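Local coordinates for uridylate kinase (Archaeoglobus fulgidus, PDB 2IJ9), which probably catalyses the reversible transfer of a phosphoryl group from ATP to UMP, giving UDP on the de novo route to CTP, at residues K2-L7 against I127-F132; E47-A52 against T60-I65; K87-F92 against V105-T110. The protein carries 1 engineered substitution. One frame throughout, in Å; residues are numbered along the deposited sequence.

Contact 1. Residues K2-L7 against I127-F132; sequences KVVLSL and IKADVF
Two neighbouring parallel strands of the central sheet of the amino acid kinase fold meet here, with K2 and V4 bonding through their backbones to V131. K2 O accepts from V131 N at 3.1 Å, and V4 N gives to V131 O at 2.9 Å, so V131 brackets V3 as the parallel pattern requires. At the strand entrance K2 N donates to D130 OD1 at 2.6 Å; it meets the carboxylate on its anti side, 33° out of plane, and the same oxygen takes a weak bond from M1 N. The lysine chain, extended beyond CG, passes K128 O and sets NZ 2.8 Å from I127 O, nearly along the C=O axis. That carbonyl lies at the close of helix 117-126, where K128 is the C-prime residue of a Schellman motif.

V3 and V131 lie side by side on one face of the sheet. V4 and F132 take the other, against A120 of the helix. V4 CG1, anti to its own N (chi1 177°), reaches F132 CD1 at 3.8 Å, while CG2 goes to A129 CB at 3.7 Å. V4 O sits in plane at the edge of the F132 ring, and S6 CB approaches farther along that edge. Helix 117-126 leading into strand 131-136 beside strand 2-7 is the closing half of a beta-alpha-beta crossover that starts at strand 104-107, as expected of an open three-layer alpha/beta fold.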
ATOM      1  N   LYS B   2      -7.583  -7.230  33.180  1.00 95.32           N
ATOM      2  CA  LYS B   2      -6.525  -7.773  32.333  1.00 88.99           C
ATOM      3  C   LYS B   2      -7.124  -8.045  30.964  1.00 95.07           C
ATOM      4  O   LYS B   2      -7.835  -9.037  30.766  1.00 99.37           O
ATOM      5  CB  LYS B   2      -5.941  -9.058  32.910  1.00 85.94           C
ATOM      6  CG  LYS B   2      -4.618  -8.893  33.629  1.00 86.36           C
ATOM      7  CD  LYS B   2      -4.235 -10.218  34.266  1.00104.00           C
ATOM      8  CE  LYS B   2      -2.796 -10.224  34.726  1.00102.03           C
ATOM      9  NZ  LYS B   2      -2.457 -11.524  35.346  1.00116.55           N
ATOM     10  N   VAL B   3      -6.844  -7.156  30.017  1.00 91.38           N
ATOM     11  CA  VAL B   3      -7.398  -7.295  28.675  1.00 79.75           C
ATOM     12  C   VAL B   3      -6.382  -7.839  27.692  1.00 74.37           C
ATOM     13  O   VAL B   3      -5.256  -7.311  27.592  1.00 81.17           O
ATOM     14  CB  VAL B   3      -7.858  -5.944  28.119  1.00 81.78           C
ATOM     15  CG1 VAL B   3      -8.612  -6.146  26.809  1.00 81.02           C
ATOM     16  CG2 VAL B   3      -8.714  -5.214  29.132  1.00 83.10           C
ATOM     17  N   VAL B   4      -6.778  -8.890  26.974  1.00 58.70           N
ATOM     18  CA  VAL B   4      -6.079  -9.264  25.744  1.00 66.49           C
ATOM     19  C   VAL B   4      -6.912  -8.762  24.570  1.00 78.62           C
ATOM     20  O   VAL B   4      -8.073  -9.154  24.411  1.00 91.71           O
ATOM     21  CB  VAL B   4      -5.870 -10.802  25.606  1.00 66.93           C
ATOM     22  CG1 VAL B   4      -5.203 -11.168  24.260  1.00 49.69           C
ATOM     23  CG2 VAL B   4      -5.044 -11.327  26.750  1.00 58.45           C
ATOM     24  N   LEU B   5      -6.324  -7.882  23.764  1.00 73.18           N
ATOM     25  CA  LEU B   5      -6.962  -7.402  22.545  1.00 62.19           C
ATOM     26  C   LEU B   5      -6.309  -8.041  21.336  1.00 60.70           C
ATOM     27  O   LEU B   5      -5.080  -8.140  21.253  1.00 70.26           O
ATOM     28  CB  LEU B   5      -6.845  -5.882  22.444  1.00 45.53           C
ATOM     29  CG  LEU B   5      -7.387  -5.219  21.182  1.00 70.33           C
ATOM     30  CD1 LEU B   5      -8.845  -5.569  21.032  1.00 70.17           C
ATOM     31  CD2 LEU B   5      -7.169  -3.701  21.229  1.00 59.42           C
ATOM     32  N   SER B   6      -7.131  -8.457  20.389  1.00 62.09           N
ATOM     33  CA  SER B   6      -6.600  -9.034  19.165  1.00 78.71           C
ATOM     34  C   SER B   6      -6.943  -8.154  17.961  1.00 86.15           C
ATOM     35  O   SER B   6      -8.110  -7.975  17.627  1.00101.69           O
ATOM     36  CB  SER B   6      -7.142 -10.455  18.971  1.00 74.17           C
ATOM     37  OG  SER B   6      -6.223 -11.275  18.268  1.00 76.05           O
ATOM     38  N   LEU B   7      -5.919  -7.599  17.322  1.00 69.87           N
ATOM     39  CA  LEU B   7      -6.099  -6.871  16.085  1.00 56.11           C
ATOM     40  C   LEU B   7      -5.585  -7.713  14.928  1.00 67.39           C
ATOM     41  O   LEU B   7      -4.385  -7.910  14.789  1.00 76.54           O
ATOM     42  CB  LEU B   7      -5.346  -5.553  16.148  1.00 58.09           C
ATOM     43  CG  LEU B   7      -5.775  -4.620  17.268  1.00 48.99           C
ATOM     44  CD1 LEU B   7      -4.666  -3.647  17.539  1.00 61.37           C
ATOM     45  CD2 LEU B   7      -7.041  -3.884  16.857  1.00 76.57           C
ATOM     46  N   ILE B 127      -1.572 -15.771  30.932  1.00 71.51           N
ATOM     47  CA  ILE B 127      -1.514 -14.706  31.918  1.00 72.87           C
ATOM     48  C   ILE B 127      -2.775 -14.596  32.757  1.00 78.20           C
ATOM     49  O   ILE B 127      -2.899 -13.650  33.535  1.00 99.45           O
ATOM     50  CB  ILE B 127      -1.261 -13.359  31.251  1.00 77.28           C
ATOM     51  CG1 ILE B 127      -2.453 -12.998  30.345  1.00 90.84           C
ATOM     52  CG2 ILE B 127       0.052 -13.415  30.484  1.00 56.19           C
ATOM     53  CD1 ILE B 127      -2.714 -11.511  30.148  1.00 66.03           C
ATOM     54  N   LYS B 128      -3.691 -15.556  32.603  1.00 77.00           N
ATOM     55  CA  LYS B 128      -5.011 -15.540  33.265  1.00 81.23           C
ATOM     56  C   LYS B 128      -5.728 -14.214  33.022  1.00 89.94           C
ATOM     57  O   LYS B 128      -5.825 -13.373  33.934  1.00 86.04           O
ATOM     58  CB  LYS B 128      -4.896 -15.813  34.774  1.00 75.95           C
ATOM     59  CG  LYS B 128      -4.864 -17.289  35.167  1.00 86.11           C
ATOM     60  CD  LYS B 128      -3.436 -17.857  35.163  1.00 98.11           C
ATOM     61  CE  LYS B 128      -3.422 -19.383  35.265  1.00126.74           C
ATOM     62  NZ  LYS B 128      -3.949 -20.064  34.036  1.00130.00           N
ATOM     63  N   ALA B 129      -6.196 -14.010  31.792  1.00 83.95           N
ATOM     64  CA  ALA B 129      -6.745 -12.708  31.419  1.00 92.27           C
ATOM     65  C   ALA B 129      -8.189 -12.607  31.865  1.00 92.33           C
ATOM     66  O   ALA B 129      -8.891 -13.620  31.922  1.00 91.43           O
ATOM     67  CB  ALA B 129      -6.628 -12.480  29.935  1.00 88.82           C
ATOM     68  N   ASP B 130      -8.613 -11.386  32.192  1.00 86.99           N
ATOM     69  CA  ASP B 130      -9.991 -11.105  32.599  1.00 82.47           C
ATOM     70  C   ASP B 130     -10.939 -11.123  31.411  1.00 89.84           C
ATOM     71  O   ASP B 130     -12.088 -11.559  31.532  1.00 95.94           O
ATOM     72  CB  ASP B 130     -10.079  -9.745  33.289  1.00 85.91           C
ATOM     73  CG  ASP B 130      -9.353  -9.720  34.609  1.00 88.90           C
ATOM     74  OD1 ASP B 130      -8.792  -8.663  34.953  1.00128.19           O
ATOM     75  OD2 ASP B 130      -9.335 -10.757  35.305  1.00124.82           O
ATOM     76  N   VAL B 131     -10.450 -10.651  30.266  1.00 85.99           N
ATOM     77  CA  VAL B 131     -11.272 -10.558  29.068  1.00 81.38           C
ATOM     78  C   VAL B 131     -10.427 -10.622  27.796  1.00 84.32           C
ATOM     79  O   VAL B 131      -9.431  -9.892  27.642  1.00 84.33           O
ATOM     80  CB  VAL B 131     -12.212  -9.286  29.100  1.00 82.61           C
ATOM     81  CG1 VAL B 131     -11.408  -7.975  29.237  1.00 82.85           C
ATOM     82  CG2 VAL B 131     -13.158  -9.254  27.909  1.00 64.38           C
ATOM     83  N   PHE B 132     -10.828 -11.528  26.904  1.00 82.38           N
ATOM     84  CA  PHE B 132     -10.236 -11.633  25.576  1.00 81.84           C
ATOM     85  C   PHE B 132     -11.112 -10.956  24.519  1.00 85.57           C
ATOM     86  O   PHE B 132     -12.142 -11.491  24.129  1.00 97.67           O
ATOM     87  CB  PHE B 132     -10.021 -13.101  25.214  1.00 61.95           C
ATOM     88  CG  PHE B 132      -9.478 -13.320  23.826  1.00 77.38           C
ATOM     89  CD1 PHE B 132      -8.690 -12.357  23.193  1.00 56.31           C
ATOM     90  CD2 PHE B 132      -9.726 -14.518  23.165  1.00 80.00           C
ATOM     91  CE1 PHE B 132      -8.200 -12.571  21.918  1.00108.51           C
ATOM     92  CE2 PHE B 132      -9.222 -14.746  21.893  1.00 99.93           C
ATOM     93  CZ  PHE B 132      -8.455 -13.774  21.270  1.00 84.53           C
TER

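Contact 2. Residues E47-A52 against T60-I65; sequences EYIKSA and TFCDYI. Engineered in segment 47-52: S51 (natural residue Arg).
Apolar side chains carry the contact, and I65 does most of the reaching. Its two branches part company. CG2 lies anti to the backbone N and meets Y48 CB at 3.7 Å. CG1 instead stands anti to the carbonyl carbon (chi1 -67°) and sends CD1 on in an extended chain to A52 CB, 3.8 Å away. I65 therefore touches two residues one helical turn apart on segment 47-52. A turn earlier on its own helix, C62 comes alongside I49: SG comes within 3.9 Å of I49 CG2, with C62 CB almost as near to the same methyl. I49 CG1 passes close to C62 O as well, an apolar approach to a carbonyl. The A52 methyl is turned to the other helix and sits more loosely against C62 SG, at 4.5 Å.

These residues form the interface of an antiparallel helix pair, helix 42-54 and helix 59-80, joined by a short connection. The two local axes come to 9.3 Å at an angle of 153°, and the nearest CA atoms, those of I49 and C62, are 5.5 Å apart. A57 of the connection packs on C62 as well.

Polar bonds run within the helices or to other partners. A52 N bonds Y48 O and I65 N bonds F61 O, both ordinary helical steps, while S58 OG accepts from F61 N near the start of helix 59-80. Although Y48 offers CB to I65, its ring leads away to a second subunit, where OH bonds N14 ND2 and the side chain packs on L44, both of that second subunit. The engineered S51 also packs on N14 of that subunit. D63, a predicted UMP-binding residue, points away from helix 42-54 and touches P112.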
ATOM      1  N   GLU B  47       1.233 -10.238   1.614  1.00 80.94           N
ATOM      2  CA  GLU B  47       2.083  -9.796   0.522  1.00 84.84           C
ATOM      3  C   GLU B  47       3.418 -10.538   0.514  1.00 81.71           C
ATOM      4  O   GLU B  47       3.793 -11.142  -0.487  1.00 86.35           O
ATOM      5  CB  GLU B  47       2.329  -8.303   0.715  1.00 86.16           C
ATOM      6  CG  GLU B  47       2.738  -7.520  -0.498  1.00 98.82           C
ATOM      7  CD  GLU B  47       2.853  -6.029  -0.190  1.00121.74           C
ATOM      8  OE1 GLU B  47       3.705  -5.351  -0.808  1.00164.49           O
ATOM      9  OE2 GLU B  47       2.099  -5.537   0.680  1.00138.88           O
ATOM     10  N   TYR B  48       4.117 -10.508   1.648  1.00 76.31           N
ATOM     11  CA  TYR B  48       5.467 -11.059   1.729  1.00 71.77           C
ATOM     12  C   TYR B  48       5.549 -12.568   1.642  1.00 71.13           C
ATOM     13  O   TYR B  48       6.429 -13.088   0.942  1.00 63.10           O
ATOM     14  CB  TYR B  48       6.207 -10.541   2.961  1.00 61.59           C
ATOM     15  CG  TYR B  48       6.913  -9.242   2.660  1.00 74.68           C
ATOM     16  CD1 TYR B  48       6.226  -8.034   2.709  1.00 67.86           C
ATOM     17  CD2 TYR B  48       8.255  -9.222   2.277  1.00 72.93           C
ATOM     18  CE1 TYR B  48       6.853  -6.833   2.416  1.00 77.12           C
ATOM     19  CE2 TYR B  48       8.899  -8.016   1.975  1.00 78.12           C
ATOM     20  CZ  TYR B  48       8.178  -6.826   2.047  1.00 66.55           C
ATOM     21  OH  TYR B  48       8.759  -5.616   1.761  1.00 64.56           O
ATOM     22  N   ILE B  49       4.653 -13.252   2.358  1.00 62.25           N
ATOM     23  CA  ILE B  49       4.498 -14.694   2.228  1.00 61.66           C
ATOM     24  C   ILE B  49       4.169 -15.068   0.773  1.00 74.07           C
ATOM     25  O   ILE B  49       4.823 -15.937   0.190  1.00 68.67           O
ATOM     26  CB  ILE B  49       3.401 -15.203   3.153  1.00 61.76           C
ATOM     27  CG1 ILE B  49       3.750 -14.854   4.604  1.00 67.38           C
ATOM     28  CG2 ILE B  49       3.199 -16.719   2.973  1.00 86.79           C
ATOM     29  CD1 ILE B  49       2.557 -14.868   5.555  1.00 64.09           C
ATOM     30  N   LYS B  50       3.178 -14.389   0.191  1.00 75.50           N
ATOM     31  CA  LYS B  50       2.825 -14.569  -1.218  1.00 82.33           C
ATOM     32  C   LYS B  50       4.095 -14.577  -2.078  1.00 80.87           C
ATOM     33  O   LYS B  50       4.392 -15.563  -2.751  1.00 68.27           O
ATOM     34  CB  LYS B  50       1.863 -13.465  -1.675  1.00 73.13           C
ATOM     35  CG  LYS B  50       1.151 -13.731  -2.995  1.00 94.97           C
ATOM     36  CD  LYS B  50       0.652 -12.434  -3.619  1.00 95.70           C
ATOM     37  CE  LYS B  50      -0.179 -12.683  -4.871  1.00118.98           C
ATOM     38  NZ  LYS B  50      -0.438 -11.423  -5.625  1.00114.67           N
ATOM     39  N   SER B  51       4.849 -13.480  -2.017  1.00 78.43           N
ATOM     40  CA  SER B  51       6.130 -13.370  -2.718  1.00 80.36           C
ATOM     41  C   SER B  51       7.141 -14.436  -2.289  1.00 74.46           C
ATOM     42  O   SER B  51       7.880 -14.945  -3.113  1.00 61.58           O
ATOM     43  CB  SER B  51       6.749 -11.974  -2.533  1.00 82.84           C
ATOM     44  OG  SER B  51       6.317 -11.057  -3.526  1.00 94.14           O
ATOM     45  N   ALA B  52       7.178 -14.769  -1.003  1.00 71.74           N
ATOM     46  CA  ALA B  52       8.166 -15.717  -0.520  1.00 73.36           C
ATOM     47  C   ALA B  52       7.850 -17.129  -1.011  1.00 75.45           C
ATOM     48  O   ALA B  52       8.758 -17.878  -1.371  1.00 77.67           O
ATOM     49  CB  ALA B  52       8.269 -15.663   0.987  1.00 74.69           C
ATOM     50  N   THR B  60       7.998 -23.303   6.746  1.00 92.44           N
ATOM     51  CA  THR B  60       8.596 -22.889   8.003  1.00 95.53           C
ATOM     52  C   THR B  60       9.209 -21.503   7.854  1.00 94.01           C
ATOM     53  O   THR B  60       9.060 -20.654   8.723  1.00 92.15           O
ATOM     54  CB  THR B  60       9.690 -23.877   8.435  1.00103.67           C
ATOM     55  OG1 THR B  60       9.297 -25.216   8.090  1.00107.79           O
ATOM     56  CG2 THR B  60       9.955 -23.769   9.935  1.00 84.72           C
ATOM     57  N   PHE B  61       9.894 -21.281   6.738  1.00 88.53           N
ATOM     58  CA  PHE B  61      10.508 -19.987   6.468  1.00 77.70           C
ATOM     59  C   PHE B  61       9.466 -18.889   6.203  1.00 75.25           C
ATOM     60  O   PHE B  61       9.625 -17.769   6.678  1.00 71.11           O
ATOM     61  CB  PHE B  61      11.509 -20.089   5.317  1.00 72.97           C
ATOM     62  CG  PHE B  61      12.499 -18.967   5.285  1.00 84.75           C
ATOM     63  CD1 PHE B  61      13.484 -18.870   6.248  1.00 78.88           C
ATOM     64  CD2 PHE B  61      12.444 -18.006   4.298  1.00 86.01           C
ATOM     65  CE1 PHE B  61      14.392 -17.841   6.224  1.00 71.62           C
ATOM     66  CE2 PHE B  61      13.354 -16.977   4.276  1.00 88.72           C
ATOM     67  CZ  PHE B  61      14.323 -16.896   5.243  1.00 69.73           C
ATOM     68  N   CYS B  62       8.408 -19.218   5.456  1.00 74.33           N
ATOM     69  CA  CYS B  62       7.243 -18.336   5.303  1.00 65.65           C
ATOM     70  C   CYS B  62       6.723 -17.947   6.665  1.00 70.93           C
ATOM     71  O   CYS B  62       6.444 -16.775   6.918  1.00 68.36           O
ATOM     72  CB  CYS B  62       6.103 -19.037   4.585  1.00 47.85           C
ATOM     73  SG  CYS B  62       6.240 -19.178   2.815  1.00101.21           S
ATOM     74  N   ASP B  63       6.591 -18.947   7.536  1.00 69.67           N
ATOM     75  CA  ASP B  63       6.181 -18.723   8.912  1.00 75.63           C
ATOM     76  C   ASP B  63       7.008 -17.599   9.557  1.00 69.28           C
ATOM     77  O   ASP B  63       6.453 -16.661  10.138  1.00 51.67           O
ATOM     78  CB  ASP B  63       6.282 -20.022   9.715  1.00 64.32           C
ATOM     79  CG  ASP B  63       5.010 -20.853   9.668  1.00104.53           C
ATOM     80  OD1 ASP B  63       3.915 -20.250   9.631  1.00115.02           O
ATOM     81  OD2 ASP B  63       5.107 -22.105   9.699  1.00117.25           O
ATOM     82  N   TYR B  64       8.328 -17.672   9.405  1.00 59.06           N
ATOM     83  CA  TYR B  64       9.212 -16.684  10.023  1.00 71.79           C
ATOM     84  C   TYR B  64       8.952 -15.276   9.494  1.00 69.84           C
ATOM     85  O   TYR B  64       8.743 -14.345  10.270  1.00 63.71           O
ATOM     86  CB  TYR B  64      10.690 -17.099   9.901  1.00 64.49           C
ATOM     87  CG  TYR B  64      11.053 -18.203  10.857  1.00 90.05           C
ATOM     88  CD1 TYR B  64      10.978 -18.009  12.235  1.00 95.04           C
ATOM     89  CD2 TYR B  64      11.435 -19.447  10.392  1.00 97.91           C
ATOM     90  CE1 TYR B  64      11.281 -19.028  13.121  1.00 84.19           C
ATOM     91  CE2 TYR B  64      11.745 -20.474  11.271  1.00 98.72           C
ATOM     92  CZ  TYR B  64      11.668 -20.259  12.633  1.00 92.16           C
ATOM     93  OH  TYR B  64      11.978 -21.283  13.504  1.00110.86           O
ATOM     94  N   ILE B  65       8.924 -15.152   8.173  1.00 64.67           N
ATOM     95  CA  ILE B  65       8.576 -13.908   7.496  1.00 57.37           C
ATOM     96  C   ILE B  65       7.254 -13.338   8.002  1.00 69.44           C
ATOM     97  O   ILE B  65       7.136 -12.140   8.242  1.00 78.24           O
ATOM     98  CB  ILE B  65       8.489 -14.132   5.983  1.00 53.50           C
ATOM     99  CG1 ILE B  65       9.887 -14.465   5.427  1.00 58.79           C
ATOM    100  CG2 ILE B  65       7.865 -12.932   5.298  1.00 45.92           C
ATOM    101  CD1 ILE B  65      10.069 -14.206   3.959  1.00 48.94           C
TER

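Contact 3. Residues K87-F92 against V105-T110; sequences KVPVDF and VVMGGT
P89 presses its ring onto V105 and M107 of strand 104-107, the outermost strand at this end of the chain's sheet, as the loop before helix 92-99 passes by. This is the tight part. P89 CG lies 3.6 Å from V105 CG1 and equally 3.6 Å from M107 CB, the proline and methionine side chains crossing at about a right angle. P89 CD rests 3.4 Å from V106 O, and L98 covers both P89 and V105. V88 CG1 adds looser packing along the strand backbone, near V106 O and G108 N.

On the solvent side it is the side chains that leave the contact: K87 leads its chain away, and V90 turns outward, its O meeting T110 CG2 at 3.7 Å. D91 also points away; it is the N-cap of helix 92-99, and its OD1 takes the E94 N-H.

Beyond it the chain turns inward again. F92 is buried among F111, F126 and the leucines of helix 117-126, with its ring beside T110, a predicted UMP-binding residue. With chi1 at 57°, OG1 and CG2 of T110 both come to F92 CE2, OG1 obliquely at 3.3 Å.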
ATOM      1  N   LYS B  87       9.731  -2.482  23.558  1.00 65.76           N
ATOM      2  CA  LYS B  87      10.226  -3.743  23.074  1.00 68.36           C
ATOM      3  C   LYS B  87       9.006  -4.512  22.567  1.00 58.56           C
ATOM      4  O   LYS B  87       7.948  -4.457  23.166  1.00 58.80           O
ATOM      5  CB  LYS B  87      10.919  -4.470  24.235  1.00 80.88           C
ATOM      6  CG  LYS B  87      11.150  -5.966  24.065  1.00 80.78           C
ATOM      7  CD  LYS B  87      12.617  -6.319  23.838  1.00101.34           C
ATOM      8  CE  LYS B  87      12.818  -7.846  23.825  1.00115.78           C
ATOM      9  NZ  LYS B  87      14.256  -8.248  23.836  1.00138.74           N
ATOM     10  N   VAL B  88       9.148  -5.192  21.443  1.00 62.93           N
ATOM     11  CA  VAL B  88       8.157  -6.170  21.051  1.00 66.26           C
ATOM     12  C   VAL B  88       8.569  -7.537  21.602  1.00 55.20           C
ATOM     13  O   VAL B  88       9.571  -8.106  21.151  1.00 63.91           O
ATOM     14  CB  VAL B  88       8.007  -6.250  19.509  1.00 79.16           C
ATOM     15  CG1 VAL B  88       7.067  -7.382  19.103  1.00 71.61           C
ATOM     16  CG2 VAL B  88       7.478  -4.953  18.951  1.00 75.62           C
ATOM     17  N   PRO B  89       7.801  -8.073  22.572  1.00 64.21           N
ATOM     18  CA  PRO B  89       8.098  -9.404  23.089  1.00 69.84           C
ATOM     19  C   PRO B  89       8.013 -10.464  22.023  1.00 63.09           C
ATOM     20  O   PRO B  89       7.203 -10.350  21.101  1.00 74.59           O
ATOM     21  CB  PRO B  89       6.999  -9.649  24.122  1.00 54.06           C
ATOM     22  CG  PRO B  89       5.966  -8.684  23.824  1.00 61.93           C
ATOM     23  CD  PRO B  89       6.637  -7.487  23.251  1.00 82.52           C
ATOM     24  N   VAL B  90       8.840 -11.493  22.178  1.00 59.66           N
ATOM     25  CA  VAL B  90       9.006 -12.531  21.177  1.00 66.14           C
ATOM     26  C   VAL B  90       8.425 -13.839  21.716  1.00 72.17           C
ATOM     27  O   VAL B  90       8.364 -14.850  21.006  1.00 67.45           O
ATOM     28  CB  VAL B  90      10.500 -12.673  20.839  1.00 63.09           C
ATOM     29  CG1 VAL B  90      11.246 -13.329  21.991  1.00 62.08           C
ATOM     30  CG2 VAL B  90      10.713 -13.435  19.562  1.00 70.93           C
ATOM     31  N   ASP B  91       8.012 -13.790  22.986  1.00 79.52           N
ATOM     32  CA  ASP B  91       7.347 -14.899  23.687  1.00 81.28           C
ATOM     33  C   ASP B  91       6.564 -14.372  24.892  1.00 81.69           C
ATOM     34  O   ASP B  91       6.762 -13.243  25.333  1.00 84.69           O
ATOM     35  CB  ASP B  91       8.337 -16.005  24.107  1.00 70.08           C
ATOM     36  CG  ASP B  91       9.290 -15.569  25.220  1.00 87.39           C
ATOM     37  OD1 ASP B  91       8.822 -15.164  26.304  1.00 85.48           O
ATOM     38  OD2 ASP B  91      10.521 -15.657  25.016  1.00 95.10           O
ATOM     39  N   PHE B  92       5.696 -15.209  25.439  1.00 79.59           N
ATOM     40  CA  PHE B  92       4.739 -14.765  26.437  1.00 67.18           C
ATOM     41  C   PHE B  92       5.431 -14.405  27.747  1.00 72.77           C
ATOM     42  O   PHE B  92       4.993 -13.498  28.435  1.00 88.21           O
ATOM     43  CB  PHE B  92       3.658 -15.829  26.683  1.00 66.32           C
ATOM     44  CG  PHE B  92       2.993 -16.353  25.430  1.00 91.04           C
ATOM     45  CD1 PHE B  92       1.622 -16.255  25.273  1.00 84.70           C
ATOM     46  CD2 PHE B  92       3.729 -16.976  24.426  1.00119.09           C
ATOM     47  CE1 PHE B  92       0.992 -16.733  24.139  1.00 72.10           C
ATOM     48  CE2 PHE B  92       3.103 -17.445  23.287  1.00115.39           C
ATOM     49  CZ  PHE B  92       1.724 -17.328  23.149  1.00 80.11           C
ATOM     50  N   VAL B 105       1.450  -3.896  26.642  1.00 69.24           N
ATOM     51  CA  VAL B 105       2.409  -4.699  25.927  1.00 68.70           C
ATOM     52  C   VAL B 105       1.804  -5.039  24.574  1.00 67.27           C
ATOM     53  O   VAL B 105       0.630  -5.370  24.481  1.00 86.22           O
ATOM     54  CB  VAL B 105       2.774  -5.958  26.713  1.00 71.89           C
ATOM     55  CG1 VAL B 105       3.748  -6.842  25.917  1.00 56.19           C
ATOM     56  CG2 VAL B 105       3.404  -5.558  28.036  1.00 71.88           C
ATOM     57  N   VAL B 106       2.604  -4.907  23.526  1.00 67.09           N
ATOM     58  CA  VAL B 106       2.156  -5.160  22.170  1.00 60.49           C
ATOM     59  C   VAL B 106       3.098  -6.150  21.514  1.00 67.81           C
ATOM     60  O   VAL B 106       4.290  -5.874  21.357  1.00 83.52           O
ATOM     61  CB  VAL B 106       2.164  -3.869  21.315  1.00 58.37           C
ATOM     62  CG1 VAL B 106       1.646  -4.160  19.928  1.00 60.60           C
ATOM     63  CG2 VAL B 106       1.342  -2.752  21.976  1.00 47.20           C
ATOM     64  N   MET B 107       2.560  -7.293  21.112  1.00 68.82           N
ATOM     65  CA  MET B 107       3.371  -8.313  20.452  1.00 71.77           C
ATOM     66  C   MET B 107       2.846  -8.787  19.101  1.00 73.07           C
ATOM     67  O   MET B 107       1.657  -8.660  18.785  1.00 68.84           O
ATOM     68  CB  MET B 107       3.542  -9.527  21.366  1.00 69.36           C
ATOM     69  CG  MET B 107       2.259 -10.264  21.683  1.00 62.02           C
ATOM     70  SD  MET B 107       2.604 -11.443  22.977  1.00 61.37           S
ATOM     71  CE  MET B 107       3.784 -12.434  22.083  1.00 41.04           C
ATOM     72  N   GLY B 108       3.752  -9.371  18.323  1.00 79.71           N
ATOM     73  CA  GLY B 108       3.389  -9.988  17.059  1.00 81.07           C
ATOM     74  C   GLY B 108       3.043 -11.431  17.331  1.00 71.50           C
ATOM     75  O   GLY B 108       2.400 -11.733  18.337  1.00 74.88           O
ATOM     76  N   GLY B 109       3.480 -12.317  16.434  1.00 77.12           N
ATOM     77  CA  GLY B 109       3.353 -13.757  16.628  1.00 78.48           C
ATOM     78  C   GLY B 109       4.449 -14.299  17.525  1.00 79.45           C
ATOM     79  O   GLY B 109       5.375 -13.572  17.908  1.00 71.16           O
ATOM     80  N   THR B 110       4.331 -15.580  17.876  1.00 93.40           N
ATOM     81  CA  THR B 110       5.382 -16.296  18.611  1.00 87.23           C
ATOM     82  C   THR B 110       5.755 -17.589  17.892  1.00 90.33           C
ATOM     83  O   THR B 110       6.683 -17.601  17.088  1.00 98.81           O
ATOM     84  CB  THR B 110       4.975 -16.604  20.060  1.00 86.75           C
ATOM     85  OG1 THR B 110       3.763 -17.364  20.067  1.00113.66           O
ATOM     86  CG2 THR B 110       4.743 -15.330  20.827  1.00 89.88           C
TER

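Contacts 1 and 3 both reach the central sheet, on strands separated by strand 34-39; their centres are 14 Å apart and their nearest atoms about 5 Å. Contact 2 stands off as a helical pair beside the subunit interface, 28 Å from contact 1 and 19 Å from contact 3, centre to centre. The predicted nucleotide site relates all three. Contact 2 holds D63 and contact 3 holds T110, both assigned to UMP, while the S6 side chain of contact 1 is about 4 Å from that of T116 in the same predicted UMP loop. Helix 117-126, following that loop, packs on residues of contacts 1 and 3.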